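Local coordinates for protein PTS system, IIA component (Streptococcus pneumoniae serotype 4, PDB 5T3U) that probably carries phosphate as the cytoplasmic IIA component of a mannose-family phosphotransferase system associated with pneumococcal fucose utilization, at residues D37-L42 with S112-K117. Residues are numbered along the deposited sequence; the frame is centred on the assembly and turned at random.
Sequences DRVRTL and SSYDSK
Arg38, just ahead of strand 39-44, reaches to the loop that follows helix 104-112, where it engages Tyr114 and Asp115 with different parts of one guanidinium group. The planar group lies over a face of the Tyr114 ring in a cation-pi stack: CZ of Arg38 stands 4.0 Å from the ring centroid of Tyr114, almost on the ring normal, while the two planes are tilted by 30°. Bends at chi2 and chi3 of the arginine bring the guanidinium over the ring. Tyr114 has CG between its backbone N and carbonyl carbon (chi1 67°), which turns the ring toward the strand.

The rim of the same guanidinium makes the polar contacts. It meets Asp115 end-on, with both terminal nitrogens directed at a single carboxylate oxygen. NH1 of Arg38 donates to the syn lone pair of Asp115 OD1 at 2.8 Å, with an N-H...O angle of 153°; NH2 approaches that OD1 from above the carboxylate plane at 3.1 Å. OD1 lies near the guanidinium plane, so the salt bridge and the stack coexist without competing. NH2 also makes a weak bond to the backbone O of Tyr114 (2.9 Å) and donates to the backbone O of Arg9 on the neighbouring strand 7-16.

Apolar packing is made at the ring edge: CG2 of Val39 meets CE2 of Tyr114 in plane at 3.7 Å, and CB of Arg38 lies 3.8 Å from that CE2.

Tyr114 and Asp115 are the central residues of a type I beta turn, Ser113 to Ser116, closed by Ser116 N to Ser113 O. The contact thus joins this turn to 39-44, an outermost strand within the chain of the parallel, 2-1-3-4 ordered alpha/beta sheet found in mannose-family IIA domains.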
loop_
_atom_site.group_PDB
_atom_site.type_symbol
_atom_site.label_atom_id
_atom_site.label_comp_id
_atom_site.label_asym_id
_atom_site.label_seq_id
_atom_site.Cartn_x
_atom_site.Cartn_y
_atom_site.Cartn_z
ATOM N N ASP A 37 8.923 16.493 -11.519
ATOM C CA ASP A 37 9.306 17.577 -10.633
ATOM C C ASP A 37 8.417 17.638 -9.385
ATOM O O ASP A 37 8.661 18.471 -8.523
ATOM C CB ASP A 37 9.260 18.931 -11.367
ATOM C CG ASP A 37 7.896 19.218 -11.961
ATOM O OD1 ASP A 37 7.175 18.250 -12.277
ATOM O OD2 ASP A 37 7.539 20.408 -12.131
ATOM N N ARG A 38 7.367 16.807 -9.308
ATOM C CA ARG A 38 6.475 16.803 -8.119
ATOM C C ARG A 38 6.424 15.459 -7.399
ATOM O O ARG A 38 6.292 15.408 -6.188
ATOM C CB ARG A 38 5.029 17.181 -8.480
ATOM C CG ARG A 38 4.856 18.449 -9.246
ATOM C CD ARG A 38 5.412 19.666 -8.509
ATOM N NE ARG A 38 4.901 19.841 -7.140
ATOM C CZ ARG A 38 3.753 20.441 -6.818
ATOM N NH1 ARG A 38 2.942 20.908 -7.758
ATOM N NH2 ARG A 38 3.398 20.566 -5.537
ATOM N N VAL A 39 6.482 14.369 -8.152
ATOM C CA VAL A 39 6.332 13.019 -7.605
ATOM C C VAL A 39 7.264 12.055 -8.275
ATOM O O VAL A 39 7.413 12.053 -9.516
ATOM C CB VAL A 39 4.862 12.470 -7.753
ATOM C CG1 VAL A 39 4.731 11.087 -7.084
ATOM C CG2 VAL A 39 3.852 13.450 -7.147
ATOM N N ARG A 40 7.916 11.245 -7.444
ATOM C CA ARG A 40 8.832 10.207 -7.937
ATOM C C ARG A 40 8.671 8.916 -7.165
ATOM O O ARG A 40 8.213 8.923 -6.022
ATOM C CB ARG A 40 10.292 10.689 -7.821
ATOM C CG ARG A 40 10.614 11.785 -8.848
ATOM C CD ARG A 40 12.102 12.146 -8.799
ATOM N NE ARG A 40 12.308 13.448 -9.427
ATOM C CZ ARG A 40 13.501 13.957 -9.728
ATOM N NH1 ARG A 40 14.610 13.262 -9.477
ATOM N NH2 ARG A 40 13.570 15.151 -10.309
ATOM N N THR A 41 9.088 7.812 -7.769
ATOM C CA THR A 41 9.157 6.568 -7.024
ATOM C C THR A 41 10.548 5.956 -7.080
ATOM O O THR A 41 11.316 6.225 -8.002
ATOM C CB THR A 41 8.138 5.525 -7.551
ATOM O OG1 THR A 41 8.540 5.071 -8.847
ATOM C CG2 THR A 41 6.757 6.140 -7.624
ATOM N N LEU A 42 10.855 5.101 -6.113
ATOM C CA LEU A 42 12.102 4.340 -6.163
ATOM C C LEU A 42 11.872 2.974 -5.547
ATOM O O LEU A 42 11.357 2.881 -4.440
ATOM C CB LEU A 42 13.193 5.088 -5.385
ATOM C CG LEU A 42 14.637 4.599 -5.509
ATOM C CD1 LEU A 42 15.091 4.662 -6.991
ATOM C CD2 LEU A 42 15.545 5.497 -4.618
ATOM N N SER A 112 -3.337 15.021 -3.964
ATOM C CA SER A 112 -4.449 15.975 -4.130
ATOM C C SER A 112 -4.218 17.309 -3.447
ATOM O O SER A 112 -4.788 18.324 -3.863
ATOM C CB SER A 112 -5.762 15.371 -3.610
ATOM O OG SER A 112 -5.993 14.150 -4.279
ATOM N N SER A 113 -3.404 17.303 -2.390
ATOM C CA SER A 113 -3.201 18.484 -1.556
ATOM C C SER A 113 -1.793 19.098 -1.698
ATOM O O SER A 113 -1.417 19.997 -0.925
ATOM C CB SER A 113 -3.520 18.155 -0.094
ATOM O OG SER A 113 -2.599 17.202 0.430
ATOM N N TYR A 114 -1.028 18.659 -2.699
ATOM C CA TYR A 114 0.367 19.105 -2.763
ATOM C C TYR A 114 0.603 20.564 -3.228
ATOM O O TYR A 114 1.746 21.048 -3.234
ATOM C CB TYR A 114 1.283 18.099 -3.458
ATOM C CG TYR A 114 1.106 17.818 -4.950
ATOM C CD1 TYR A 114 0.339 18.636 -5.789
ATOM C CD2 TYR A 114 1.753 16.720 -5.520
ATOM C CE1 TYR A 114 0.233 18.356 -7.162
ATOM C CE2 TYR A 114 1.645 16.429 -6.847
ATOM C CZ TYR A 114 0.889 17.246 -7.672
ATOM O OH TYR A 114 0.805 16.917 -9.006
ATOM N N ASP A 115 -0.475 21.258 -3.589
ATOM C CA ASP A 115 -0.375 22.682 -3.906
ATOM C C ASP A 115 -1.057 23.511 -2.837
ATOM O O ASP A 115 -1.252 24.726 -2.988
ATOM C CB ASP A 115 -0.980 22.991 -5.284
ATOM C CG ASP A 115 -0.223 22.328 -6.399
ATOM O OD1 ASP A 115 1.021 22.377 -6.379
ATOM O OD2 ASP A 115 -0.872 21.763 -7.305
ATOM N N SER A 116 -1.385 22.851 -1.741
ATOM C CA SER A 116 -2.151 23.468 -0.686
ATOM C C SER A 116 -1.386 23.422 0.646
ATOM O O SER A 116 -0.434 22.654 0.809
ATOM C CB SER A 116 -3.512 22.772 -0.581
ATOM O OG SER A 116 -4.181 23.164 0.607
ATOM N N LYS A 117 -1.798 24.272 1.585
ATOM C CA LYS A 117 -1.427 24.108 2.996
ATOM C C LYS A 117 -2.044 22.812 3.505
ATOM O O LYS A 117 -3.186 22.481 3.163
ATOM C CB LYS A 117 -1.972 25.277 3.840
ATOM C CG LYS A 117 -0.936 26.355 4.197
ATOM C CD LYS A 117 -1.573 27.509 4.982
ATOM C CE LYS A 117 -0.508 28.329 5.741
ATOM N NZ LYS A 117 -1.140 29.262 6.763
#